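Local coordinates for protein 4-hydroxy-3-methylbut-2-enyl diphosphate reductase (Aquifex aeolicus, PDB 3DNF) that catalyses the reductive conversion of (E)-4-hydroxy-3-methylbut-2-enyl diphosphate into isopentenyl and dimethylallyl diphosphate with an iron-sulfur cluster, the last step of the non-mevalonate isoprenoid pathway, at residues K21-S26 and L53-S58; E79-L84 and L131-A136; V159-Q164 and E174-I179. All coordinates share one frame; numbering follows the deposited sequence.

Contact 1: residues K21-S26 and L53-S58; sequences KLAEES and LGVFPS
Val55 sets both of its methyl groups against Ala23, on the side of helix 14-26 that faces segment 53-58. CG2 of Val55 rests 3.7 Å from the carbonyl O of Ala23, a van der Waals contact with the helix backbone, while CG1 of Val55 lies 4.2 Å from CB of Ala23. The valine is turned with CG1 anti to its own backbone N (chi1 175°), which places one methyl on the alanine side chain and the other on the peptide. That carbonyl is not left without a polar partner, because within the helix the hydroxyl of Ser26 donates to it, OG to O 2.8 Å.

The second point of contact is made by Glu24 with its aliphatic part: CG of Glu24 meets CD1 of Leu53 at 3.9 Å, the two side chains slanting across each other. Beyond CG the glutamate runs on extended, and its carboxylate forms a salt bridge through OE2 with Arg49. Between Leu53 and Val55 the chain leaves its helix at Gly54, whose positive phi belongs to a Schellman motif.

Around this apolar patch, Leu50 of helix 44-53 touches both Glu24 and Val55. Strand 55-57 is the outermost strand, within this chain, of a parallel sheet and pairs with strand 34-36, while Ala23 also packs on Ile70 of strand 68-71, so helix 14-26 lies against this sheet.

Contact 2: residues E79-L84 and L131-A136; sequences EKEEAL and LGYLRA
Arg135 NH2 donates to Glu79 OE2 at 2.8 Å in a salt bridge that joins two helices at the protein surface. The N-H...O angle is 149°, and the bond uses the syn lone pair of OE2. The acceptor sits at the edge of the guanidinium but is tilted somewhat from its plane, and the two flat groups stand nearly perpendicular, 83° apart; the pairing is monodentate, through NH2 alone, and the steep angle between the planes goes with the absence of a coplanar bidentate pair. Glu79 reaches across by a bend at chi2, and Arg135 by a bend at chi3.

A water ties the same groups together again. It donates to Glu79 OE1 in a short bond of 2.5 Å and to the carbonyl O of Gly132 at 2.8 Å, and it weakly accepts from Arg135 NE. Both carboxylate oxygens of Glu79 are thus engaged, which should limit rotation of the carboxylate.

Farther along, Glu81 and Tyr133 meet through a second water, 2.8 Å from Glu81 OE1 and 2.6 Å from Tyr133 OH. Glu81 OE2 has its own partner in a salt bridge with Arg85, and the Tyr133 ring is stacked with His103. The Tyr133 side chain lies about 9 Å from that of Glu126, the predicted proton donor.

The segments of helices 78-86 and 125-136, which flank two different parallel sheets, run almost at right angles (93°), with axes 11.3 Å apart at closest approach. Tyr133 and Ala136 also touch Pro78 at the start of helix 78-86, and Leu134 packs on helix 97-111.

Contact 3: residues V159-Q164 and E174-I179; sequences VGIVAQ and EVVGEI
Strand 159-163 and the helical segment 174-179 run almost exactly antiparallel, 175° between their directions, with their axes 10.0 Å apart at closest approach. The layer between them is made of branched aliphatic side chains.

Ile161 stands at its middle and divides its branches between two partners on the helix. Its CG2 methyl meets CG2 of Val176 at 4.0 Å, the two side chains slanting past one another, whereas its longer arm ends at CD1, 3.9 Å from CD1 of Ile179. The isoleucines approach tip to tip. With CG1 anti to the carbonyl carbon (chi1 -55°) and the chain extended beyond it (chi2 171°), Ile161 carries its delta methyl out to the helix.

Ile179 is shared in a similar way. While CD1 faces Ile161, its CG2 methyl lies against Val159, 4.1 Å from CG1, and these two side chains cross at about a right angle. Val159 and Ile161 belong to the same face of the strand, and Val176 and Ile179, nearly one helical turn apart, supply the matching surface of the helix. On the other face of the strand, Val162 packs against helix 97-111.

Val186 of strand 185-189 touches both isoleucines, and Val188 touches Val176, which brings the next strand into the same buried layer. Val176 also packs on Val176 of the second subunit, while Glu174 and Glu178 form salt bridges with Lys173 of that subunit, so the helix serves the dimer contact as well.

Strand 158-163, helix 169-182 and strand 185-189 form a beta-alpha-beta crossover unit, and the antiparallel strand-helix packing with apolar side chains between is characteristic of such units in open alpha/beta domains.

In the fold
Along the chain the three contacts follow one another in series, and none touches another. Contact 1 borders the parallel sheet 55-57, 34-36, 68-71, 90-93, and contact 3 belongs to the sheet 141-144, 115-119, 158-163, 185-189; their centres lie about 37 Å apart, on opposite sides of the chain's centre. Contact 2 bridges these two units: helix 78-86 lies between strands 68-71 and 90-93 in sequence, and helix 125-136 between strands 115-119 and 141-144. Its centre is about 23 Å from that of contact 1 and about 24 Å from that of contact 3. In this trilobal enzyme, contacts 1 and 3 each join a helix to the sheet of its own lobe, and contact 2 ties the two lobes at the surface.

Contact 1: residues K21-S26 and L53-S58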
ATOM      1  N   LYS B  21      26.454  18.327 -17.158  1.00 30.28           N
ATOM      2  CA  LYS B  21      27.878  18.046 -17.265  0.50 30.15           C
ATOM      3  C   LYS B  21      28.160  17.147 -18.468  1.00 29.76           C
ATOM      4  O   LYS B  21      29.108  17.392 -19.203  1.00 29.71           O
ATOM      5  CB  LYS B  21      28.442  17.455 -15.966  0.50 30.42           C
ATOM      6  CG  LYS B  21      29.964  17.528 -15.920  0.50 31.36           C
ATOM      7  CD  LYS B  21      30.497  17.819 -14.528  0.50 33.69           C
ATOM      8  CE  LYS B  21      31.962  18.283 -14.590  0.50 35.59           C
ATOM      9  NZ  LYS B  21      32.135  19.568 -15.338  0.50 37.26           N
ATOM     10  N   LEU B  22      27.306  16.151 -18.721  1.00 29.24           N
ATOM     11  CA  LEU B  22      27.470  15.303 -19.901  1.00 29.18           C
ATOM     12  C   LEU B  22      27.313  16.123 -21.174  1.00 29.72           C
ATOM     13  O   LEU B  22      27.986  15.896 -22.169  1.00 29.48           O
ATOM     14  CB  LEU B  22      26.422  14.164 -19.909  1.00 28.48           C
ATOM     15  CG  LEU B  22      26.672  13.045 -18.884  1.00 29.77           C
ATOM     16  CD1 LEU B  22      25.541  12.054 -18.902  1.00 32.61           C
ATOM     17  CD2 LEU B  22      28.009  12.299 -19.124  1.00 34.66           C
ATOM     18  N   ALA B  23      26.387  17.068 -21.150  1.00 27.23           N
ATOM     19  CA  ALA B  23      26.124  17.934 -22.307  1.00 28.32           C
ATOM     20  C   ALA B  23      27.367  18.787 -22.582  1.00 29.53           C
ATOM     21  O   ALA B  23      27.848  18.873 -23.718  1.00 30.32           O
ATOM     22  CB  ALA B  23      24.917  18.836 -21.996  1.00 27.79           C
ATOM     23  N   GLU B  24      27.902  19.384 -21.531  1.00 29.44           N
ATOM     24  CA  GLU B  24      29.071  20.243 -21.687  1.00 30.72           C
ATOM     25  C   GLU B  24      30.254  19.415 -22.181  1.00 29.89           C
ATOM     26  O   GLU B  24      30.998  19.838 -23.125  1.00 31.64           O
ATOM     27  CB  GLU B  24      29.358  20.960 -20.381  1.00 30.41           C
ATOM     28  CG  GLU B  24      28.313  22.043 -20.013  1.00 31.75           C
ATOM     29  CD  GLU B  24      28.510  22.544 -18.562  1.00 33.83           C
ATOM     30  OE1 GLU B  24      29.313  21.945 -17.797  1.00 39.14           O
ATOM     31  OE2 GLU B  24      27.828  23.510 -18.155  1.00 36.95           O
ATOM     32  N   GLU B  25      30.432  18.243 -21.586  1.00 29.79           N
ATOM     33  CA  GLU B  25      31.592  17.409 -21.949  0.50 30.20           C
ATOM     34  C   GLU B  25      31.523  16.885 -23.388  1.00 30.23           C
ATOM     35  O   GLU B  25      32.579  16.689 -24.023  1.00 29.62           O
ATOM     36  CB  GLU B  25      31.841  16.283 -20.936  0.50 30.66           C
ATOM     37  CG  GLU B  25      32.501  16.769 -19.627  0.50 33.52           C
ATOM     38  CD  GLU B  25      33.993  16.400 -19.470  0.50 37.05           C
ATOM     39  OE1 GLU B  25      34.754  16.352 -20.465  0.50 38.81           O
ATOM     40  OE2 GLU B  25      34.412  16.179 -18.307  0.50 40.03           O
ATOM     41  N   SER B  26      30.325  16.682 -23.910  1.00 30.03           N
ATOM     42  CA  SER B  26      30.149  16.161 -25.303  1.00 29.71           C
ATOM     43  C   SER B  26      30.709  17.075 -26.372  1.00 29.51           C
ATOM     44  O   SER B  26      31.011  16.628 -27.476  1.00 29.47           O
ATOM     45  CB  SER B  26      28.694  15.848 -25.653  1.00 29.87           C
ATOM     46  OG  SER B  26      27.883  17.016 -25.759  1.00 30.22           O
ATOM     47  N   LEU B  53      27.583  28.171 -25.234  1.00 30.87           N
ATOM     48  CA  LEU B  53      28.699  27.196 -25.321  1.00 31.12           C
ATOM     49  C   LEU B  53      28.710  26.330 -26.566  1.00 32.14           C
ATOM     50  O   LEU B  53      29.729  25.661 -26.853  1.00 34.21           O
ATOM     51  CB  LEU B  53      28.666  26.236 -24.117  1.00 32.15           C
ATOM     52  CG  LEU B  53      28.965  26.711 -22.715  1.00 31.59           C
ATOM     53  CD1 LEU B  53      28.792  25.555 -21.731  1.00 30.87           C
ATOM     54  CD2 LEU B  53      30.382  27.322 -22.629  1.00 29.25           C
ATOM     55  N   GLY B  54      27.586  26.279 -27.274  1.00 31.28           N
ATOM     56  CA  GLY B  54      27.404  25.386 -28.419  1.00 31.24           C
ATOM     57  C   GLY B  54      26.506  24.157 -28.180  1.00 30.19           C
ATOM     58  O   GLY B  54      26.513  23.204 -28.975  1.00 30.26           O
ATOM     59  N   VAL B  55      25.793  24.145 -27.067  1.00 30.39           N
ATOM     60  CA  VAL B  55      24.809  23.091 -26.768  1.00 29.27           C
ATOM     61  C   VAL B  55      23.395  23.640 -27.025  1.00 29.90           C
ATOM     62  O   VAL B  55      22.890  24.441 -26.262  1.00 30.80           O
ATOM     63  CB  VAL B  55      25.002  22.551 -25.315  1.00 29.78           C
ATOM     64  CG1 VAL B  55      23.896  21.556 -24.983  1.00 31.16           C
ATOM     65  CG2 VAL B  55      26.406  21.935 -25.143  1.00 29.17           C
ATOM     66  N   PHE B  56      22.798  23.223 -28.142  1.00 31.53           N
ATOM     67  CA  PHE B  56      21.562  23.834 -28.635  1.00 31.70           C
ATOM     68  C   PHE B  56      20.367  22.994 -28.293  1.00 31.18           C
ATOM     69  O   PHE B  56      20.406  21.800 -28.426  1.00 31.25           O
ATOM     70  CB  PHE B  56      21.626  23.990 -30.157  1.00 31.96           C
ATOM     71  CG  PHE B  56      22.762  24.892 -30.629  1.00 33.86           C
ATOM     72  CD1 PHE B  56      22.552  26.255 -30.740  1.00 36.22           C
ATOM     73  CD2 PHE B  56      24.041  24.385 -30.889  1.00 33.67           C
ATOM     74  CE1 PHE B  56      23.554  27.110 -31.159  1.00 35.12           C
ATOM     75  CE2 PHE B  56      25.055  25.237 -31.312  1.00 34.38           C
ATOM     76  CZ  PHE B  56      24.807  26.606 -31.452  1.00 34.97           C
ATOM     77  N   PRO B  57      19.283  23.649 -27.845  1.00 30.22           N
ATOM     78  CA  PRO B  57      18.040  22.968 -27.555  1.00 30.96           C
ATOM     79  C   PRO B  57      17.335  22.652 -28.876  1.00 29.87           C
ATOM     80  O   PRO B  57      16.942  23.568 -29.607  1.00 32.40           O
ATOM     81  CB  PRO B  57      17.266  24.010 -26.771  1.00 30.54           C
ATOM     82  CG  PRO B  57      17.775  25.301 -27.215  1.00 30.65           C
ATOM     83  CD  PRO B  57      19.215  25.100 -27.565  1.00 31.30           C
ATOM     84  N   SER B  58      17.190  21.372 -29.183  1.00 31.62           N
ATOM     85  CA  SER B  58      16.492  21.015 -30.422  1.00 32.26           C
ATOM     86  C   SER B  58      15.039  21.496 -30.447  1.00 33.45           C
ATOM     87  O   SER B  58      14.386  21.533 -29.408  1.00 34.57           O
ATOM     88  CB  SER B  58      16.643  19.546 -30.751  1.00 33.50           C
ATOM     89  OG  SER B  58      15.822  18.737 -29.936  1.00 30.80           O
TER

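Contact 2: residues E79-L84 and L131-A136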
ATOM      1  N   GLU B  79      12.619   2.523 -28.390  1.00 30.80           N
ATOM      2  CA  GLU B  79      12.524   2.595 -29.846  1.00 29.14           C
ATOM      3  C   GLU B  79      12.836   3.992 -30.466  1.00 29.13           C
ATOM      4  O   GLU B  79      13.198   4.093 -31.640  1.00 28.54           O
ATOM      5  CB  GLU B  79      11.140   2.081 -30.319  1.00 29.74           C
ATOM      6  CG  GLU B  79       9.974   3.012 -29.953  1.00 29.68           C
ATOM      7  CD  GLU B  79       9.324   2.721 -28.581  1.00 33.98           C
ATOM      8  OE1 GLU B  79       9.958   2.157 -27.640  1.00 34.52           O
ATOM      9  OE2 GLU B  79       8.147   3.126 -28.439  1.00 34.93           O
ATOM     10  N   LYS B  80      12.652   5.061 -29.684  1.00 29.30           N
ATOM     11  CA  LYS B  80      12.990   6.408 -30.156  1.00 30.05           C
ATOM     12  C   LYS B  80      14.485   6.618 -30.050  1.00 29.01           C
ATOM     13  O   LYS B  80      15.095   7.216 -30.955  1.00 27.52           O
ATOM     14  CB  LYS B  80      12.242   7.506 -29.382  1.00 31.14           C
ATOM     15  CG  LYS B  80      12.371   8.881 -30.066  1.00 32.13           C
ATOM     16  CD  LYS B  80      11.552   9.974 -29.370  1.00 34.60           C
ATOM     17  CE  LYS B  80      11.709  11.290 -30.115  1.00 37.25           C
ATOM     18  NZ  LYS B  80      10.724  12.309 -29.603  1.00 40.94           N
ATOM     19  N   GLU B  81      15.067   6.128 -28.950  1.00 29.22           N
ATOM     20  CA  GLU B  81      16.530   6.162 -28.828  1.00 30.57           C
ATOM     21  C   GLU B  81      17.156   5.412 -30.012  1.00 29.97           C
ATOM     22  O   GLU B  81      18.111   5.922 -30.649  1.00 30.23           O
ATOM     23  CB  GLU B  81      16.957   5.500 -27.530  1.00 30.13           C
ATOM     24  CG  GLU B  81      18.470   5.617 -27.341  1.00 33.28           C
ATOM     25  CD  GLU B  81      18.936   5.116 -25.982  1.00 36.11           C
ATOM     26  OE1 GLU B  81      18.147   5.211 -25.029  1.00 38.51           O
ATOM     27  OE2 GLU B  81      20.090   4.631 -25.885  1.00 38.87           O
ATOM     28  N   GLU B  82      16.602   4.259 -30.357  1.00 30.25           N
ATOM     29  CA  GLU B  82      17.129   3.477 -31.474  1.00 30.26           C
ATOM     30  C   GLU B  82      16.934   4.212 -32.810  1.00 29.19           C
ATOM     31  O   GLU B  82      17.809   4.178 -33.662  1.00 28.83           O
ATOM     32  CB  GLU B  82      16.555   2.041 -31.515  1.00 31.15           C
ATOM     33  CG  GLU B  82      17.149   1.160 -32.617  1.00 35.83           C
ATOM     34  CD  GLU B  82      18.657   0.847 -32.472  1.00 41.96           C
ATOM     35  OE1 GLU B  82      19.285   1.122 -31.418  1.00 44.24           O
ATOM     36  OE2 GLU B  82      19.215   0.292 -33.457  1.00 45.16           O
ATOM     37  N   ALA B  83      15.783   4.868 -32.988  1.00 28.45           N
ATOM     38  CA  ALA B  83      15.499   5.687 -34.178  1.00 28.31           C
ATOM     39  C   ALA B  83      16.569   6.774 -34.374  1.00 28.39           C
ATOM     40  O   ALA B  83      16.990   7.036 -35.513  1.00 28.43           O
ATOM     41  CB  ALA B  83      14.082   6.353 -34.066  1.00 29.68           C
ATOM     42  N   LEU B  84      16.959   7.426 -33.285  1.00 27.74           N
ATOM     43  CA  LEU B  84      18.004   8.443 -33.320  1.00 28.07           C
ATOM     44  C   LEU B  84      19.354   7.864 -33.763  1.00 28.30           C
ATOM     45  O   LEU B  84      20.040   8.483 -34.613  1.00 29.28           O
ATOM     46  CB  LEU B  84      18.102   9.195 -31.988  1.00 28.02           C
ATOM     47  CG  LEU B  84      16.825  10.066 -31.770  1.00 28.44           C
ATOM     48  CD1 LEU B  84      16.761  10.385 -30.317  1.00 30.79           C
ATOM     49  CD2 LEU B  84      16.668  11.275 -32.669  1.00 30.29           C
ATOM     50  N   LEU B 131       6.770   3.718 -19.977  1.00 30.47           N
ATOM     51  CA  LEU B 131       5.794   2.890 -20.744  1.00 31.07           C
ATOM     52  C   LEU B 131       6.455   2.234 -21.947  1.00 31.11           C
ATOM     53  O   LEU B 131       6.108   1.116 -22.305  1.00 29.63           O
ATOM     54  CB  LEU B 131       4.562   3.671 -21.192  1.00 32.63           C
ATOM     55  CG  LEU B 131       3.629   4.035 -20.035  1.00 35.65           C
ATOM     56  CD1 LEU B 131       2.420   4.814 -20.546  1.00 38.41           C
ATOM     57  CD2 LEU B 131       3.163   2.765 -19.276  1.00 37.98           C
ATOM     58  N   GLY B 132       7.390   2.949 -22.579  1.00 31.02           N
ATOM     59  CA  GLY B 132       8.121   2.384 -23.715  1.00 31.54           C
ATOM     60  C   GLY B 132       8.985   1.193 -23.309  1.00 31.07           C
ATOM     61  O   GLY B 132       9.093   0.209 -24.046  1.00 29.89           O
ATOM     62  N   TYR B 133       9.591   1.269 -22.127  1.00 30.88           N
ATOM     63  CA  TYR B 133      10.343   0.124 -21.594  1.00 30.79           C
ATOM     64  C   TYR B 133       9.419  -1.061 -21.242  1.00 30.72           C
ATOM     65  O   TYR B 133       9.764  -2.226 -21.487  1.00 30.21           O
ATOM     66  CB  TYR B 133      11.204   0.579 -20.408  1.00 31.37           C
ATOM     67  CG  TYR B 133      12.459   1.164 -20.961  1.00 32.11           C
ATOM     68  CD1 TYR B 133      12.547   2.520 -21.277  1.00 31.99           C
ATOM     69  CD2 TYR B 133      13.528   0.320 -21.278  1.00 32.25           C
ATOM     70  CE1 TYR B 133      13.714   3.057 -21.848  1.00 31.91           C
ATOM     71  CE2 TYR B 133      14.707   0.830 -21.858  1.00 35.23           C
ATOM     72  CZ  TYR B 133      14.785   2.190 -22.149  1.00 32.23           C
ATOM     73  OH  TYR B 133      15.950   2.706 -22.700  1.00 36.58           O
ATOM     74  N   LEU B 134       8.262  -0.742 -20.667  1.00 29.72           N
ATOM     75  CA  LEU B 134       7.306  -1.766 -20.282  1.00 30.85           C
ATOM     76  C   LEU B 134       6.858  -2.488 -21.550  1.00 29.97           C
ATOM     77  O   LEU B 134       6.806  -3.729 -21.601  1.00 29.55           O
ATOM     78  CB  LEU B 134       6.078  -1.142 -19.599  1.00 29.84           C
ATOM     79  CG  LEU B 134       4.966  -2.114 -19.137  1.00 30.69           C
ATOM     80  CD1 LEU B 134       5.459  -3.092 -18.047  1.00 31.68           C
ATOM     81  CD2 LEU B 134       3.743  -1.344 -18.683  1.00 31.49           C
ATOM     82  N   ARG B 135       6.574  -1.713 -22.599  1.00 29.91           N
ATOM     83  CA  ARG B 135       6.150  -2.300 -23.863  1.00 29.02           C
ATOM     84  C   ARG B 135       7.280  -3.160 -24.472  1.00 30.67           C
ATOM     85  O   ARG B 135       7.020  -4.272 -24.954  1.00 30.59           O
ATOM     86  CB  ARG B 135       5.688  -1.192 -24.826  1.00 28.39           C
ATOM     87  CG  ARG B 135       5.496  -1.636 -26.299  1.00 28.72           C
ATOM     88  CD  ARG B 135       4.902  -0.529 -27.180  1.00 30.70           C
ATOM     89  NE  ARG B 135       5.697   0.694 -27.111  1.00 31.55           N
ATOM     90  CZ  ARG B 135       5.324   1.833 -26.517  1.00 36.16           C
ATOM     91  NH1 ARG B 135       4.107   1.936 -25.961  1.00 35.97           N
ATOM     92  NH2 ARG B 135       6.160   2.880 -26.510  1.00 35.14           N
ATOM     93  N   ALA B 136       8.510  -2.651 -24.387  1.00 30.73           N
ATOM     94  CA  ALA B 136       9.682  -3.345 -24.956  1.00 32.24           C
ATOM     95  C   ALA B 136       9.948  -4.717 -24.335  1.00 33.06           C
ATOM     96  O   ALA B 136      10.413  -5.648 -24.997  1.00 33.17           O
ATOM     97  CB  ALA B 136      10.921  -2.455 -24.845  1.00 32.50           C
TER
HETATM   98  O   HOH W   1       8.680   0.109 -26.824  1.00 18.36           O
HETATM   99  O   HOH W   2      15.498   4.798 -24.212  1.00 22.73           O

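Contact 3: residues V159-Q164 and E174-I179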
ATOM      1  N   VAL B 159      -0.281  -7.536  -8.851  1.00 29.40           N
ATOM      2  CA  VAL B 159      -0.016  -6.190  -9.333  1.00 28.55           C
ATOM      3  C   VAL B 159       1.327  -5.702  -8.801  1.00 27.97           C
ATOM      4  O   VAL B 159       1.594  -5.807  -7.610  1.00 27.69           O
ATOM      5  CB  VAL B 159      -1.143  -5.154  -8.985  1.00 28.27           C
ATOM      6  CG1 VAL B 159      -0.733  -3.735  -9.400  1.00 30.55           C
ATOM      7  CG2 VAL B 159      -2.463  -5.557  -9.629  1.00 28.87           C
ATOM      8  N   GLY B 160       2.186  -5.238  -9.718  1.00 26.79           N
ATOM      9  CA  GLY B 160       3.448  -4.581  -9.336  1.00 28.81           C
ATOM     10  C   GLY B 160       3.364  -3.079  -9.485  1.00 28.08           C
ATOM     11  O   GLY B 160       2.977  -2.555 -10.544  1.00 29.36           O
ATOM     12  N   ILE B 161       3.846  -2.354  -8.456  1.00 27.33           N
ATOM     13  CA  ILE B 161       3.664  -0.936  -8.420  1.00 28.47           C
ATOM     14  C   ILE B 161       4.995  -0.214  -8.368  1.00 27.64           C
ATOM     15  O   ILE B 161       5.829  -0.530  -7.503  1.00 28.02           O
ATOM     16  CB  ILE B 161       2.750  -0.510  -7.230  1.00 28.54           C
ATOM     17  CG1 ILE B 161       1.444  -1.281  -7.324  1.00 29.07           C
ATOM     18  CG2 ILE B 161       2.482   1.014  -7.195  1.00 28.24           C
ATOM     19  CD1 ILE B 161       0.537  -1.123  -6.111  1.00 29.78           C
ATOM     20  N   VAL B 162       5.165   0.719  -9.309  1.00 26.97           N
ATOM     21  CA  VAL B 162       6.329   1.617  -9.298  1.00 28.12           C
ATOM     22  C   VAL B 162       5.864   3.092  -9.347  1.00 29.39           C
ATOM     23  O   VAL B 162       4.656   3.374  -9.464  1.00 28.71           O
ATOM     24  CB  VAL B 162       7.324   1.312 -10.445  1.00 30.18           C
ATOM     25  CG1 VAL B 162       7.881  -0.096 -10.258  1.00 31.60           C
ATOM     26  CG2 VAL B 162       6.685   1.525 -11.793  1.00 29.63           C
ATOM     27  N   ALA B 163       6.813   4.026  -9.217  1.00 29.37           N
ATOM     28  CA  ALA B 163       6.478   5.451  -9.182  1.00 30.20           C
ATOM     29  C   ALA B 163       7.311   6.239 -10.176  1.00 29.50           C
ATOM     30  O   ALA B 163       8.485   5.931 -10.444  1.00 30.51           O
ATOM     31  CB  ALA B 163       6.691   6.040  -7.783  1.00 30.16           C
ATOM     32  N   GLN B 164       6.674   7.239 -10.759  1.00 30.75           N
ATOM     33  CA  GLN B 164       7.416   8.300 -11.415  1.00 29.78           C
ATOM     34  C   GLN B 164       8.357   8.882 -10.339  1.00 30.86           C
ATOM     35  O   GLN B 164       7.986   8.991  -9.170  1.00 30.08           O
ATOM     36  CB  GLN B 164       6.435   9.342 -11.922  1.00 29.95           C
ATOM     37  CG  GLN B 164       7.072  10.466 -12.752  1.00 31.15           C
ATOM     38  CD  GLN B 164       6.091  11.582 -13.046  1.00 32.79           C
ATOM     39  OE1 GLN B 164       4.910  11.480 -12.715  1.00 31.19           O
ATOM     40  NE2 GLN B 164       6.566  12.658 -13.678  1.00 32.69           N
ATOM     41  N   GLU B 174      -1.364   6.099  -0.749  1.00 29.59           N
ATOM     42  CA  GLU B 174      -2.787   5.827  -0.920  1.00 30.58           C
ATOM     43  C   GLU B 174      -3.061   4.749  -1.966  1.00 29.51           C
ATOM     44  O   GLU B 174      -3.887   3.850  -1.706  1.00 28.95           O
ATOM     45  CB  GLU B 174      -3.543   7.131  -1.274  1.00 30.69           C
ATOM     46  CG  GLU B 174      -5.024   6.962  -1.591  1.00 35.70           C
ATOM     47  CD  GLU B 174      -5.857   6.622  -0.375  1.00 39.70           C
ATOM     48  OE1 GLU B 174      -5.360   6.785   0.766  1.00 43.37           O
ATOM     49  OE2 GLU B 174      -7.016   6.171  -0.547  1.00 42.30           O
ATOM     50  N   VAL B 175      -2.421   4.879  -3.142  1.00 29.46           N
ATOM     51  CA  VAL B 175      -2.573   3.921  -4.249  1.00 29.55           C
ATOM     52  C   VAL B 175      -2.109   2.524  -3.826  1.00 29.35           C
ATOM     53  O   VAL B 175      -2.787   1.522  -4.078  1.00 27.40           O
ATOM     54  CB  VAL B 175      -1.765   4.340  -5.530  1.00 29.20           C
ATOM     55  CG1 VAL B 175      -1.820   3.186  -6.581  1.00 29.61           C
ATOM     56  CG2 VAL B 175      -2.333   5.593  -6.102  1.00 32.04           C
ATOM     57  N   VAL B 176      -0.930   2.461  -3.222  1.00 28.89           N
ATOM     58  CA  VAL B 176      -0.393   1.177  -2.764  1.00 29.61           C
ATOM     59  C   VAL B 176      -1.348   0.494  -1.762  1.00 29.79           C
ATOM     60  O   VAL B 176      -1.677  -0.677  -1.903  1.00 30.24           O
ATOM     61  CB  VAL B 176       1.029   1.343  -2.160  1.00 30.43           C
ATOM     62  CG1 VAL B 176       1.447   0.075  -1.370  1.00 31.54           C
ATOM     63  CG2 VAL B 176       2.062   1.719  -3.262  1.00 30.09           C
ATOM     64  N   GLY B 177      -1.811   1.236  -0.764  1.00 30.28           N
ATOM     65  CA  GLY B 177      -2.670   0.695   0.273  1.00 30.89           C
ATOM     66  C   GLY B 177      -3.991   0.240  -0.321  1.00 30.30           C
ATOM     67  O   GLY B 177      -4.474  -0.840  -0.016  1.00 31.44           O
ATOM     68  N   GLU B 178      -4.542   1.060  -1.215  1.00 30.39           N
ATOM     69  CA  GLU B 178      -5.824   0.745  -1.816  1.00 30.18           C
ATOM     70  C   GLU B 178      -5.757  -0.504  -2.687  1.00 29.26           C
ATOM     71  O   GLU B 178      -6.550  -1.438  -2.511  1.00 28.32           O
ATOM     72  CB  GLU B 178      -6.369   1.953  -2.594  1.00 30.93           C
ATOM     73  CG  GLU B 178      -7.833   1.773  -3.046  1.00 33.29           C
ATOM     74  CD  GLU B 178      -8.851   1.589  -1.908  1.00 37.60           C
ATOM     75  OE1 GLU B 178      -8.649   2.099  -0.781  1.00 39.00           O
ATOM     76  OE2 GLU B 178      -9.876   0.922  -2.157  1.00 37.26           O
ATOM     77  N   ILE B 179      -4.801  -0.553  -3.614  1.00 29.08           N
ATOM     78  CA  ILE B 179      -4.659  -1.749  -4.466  1.00 29.92           C
ATOM     79  C   ILE B 179      -4.473  -3.030  -3.620  1.00 29.11           C
ATOM     80  O   ILE B 179      -5.093  -4.052  -3.910  1.00 29.13           O
ATOM     81  CB  ILE B 179      -3.557  -1.567  -5.539  1.00 28.74           C
ATOM     82  CG1 ILE B 179      -3.992  -0.493  -6.554  1.00 30.27           C
ATOM     83  CG2 ILE B 179      -3.225  -2.876  -6.297  1.00 29.27           C
ATOM     84  CD1 ILE B 179      -2.913  -0.123  -7.538  1.00 31.66           C
TER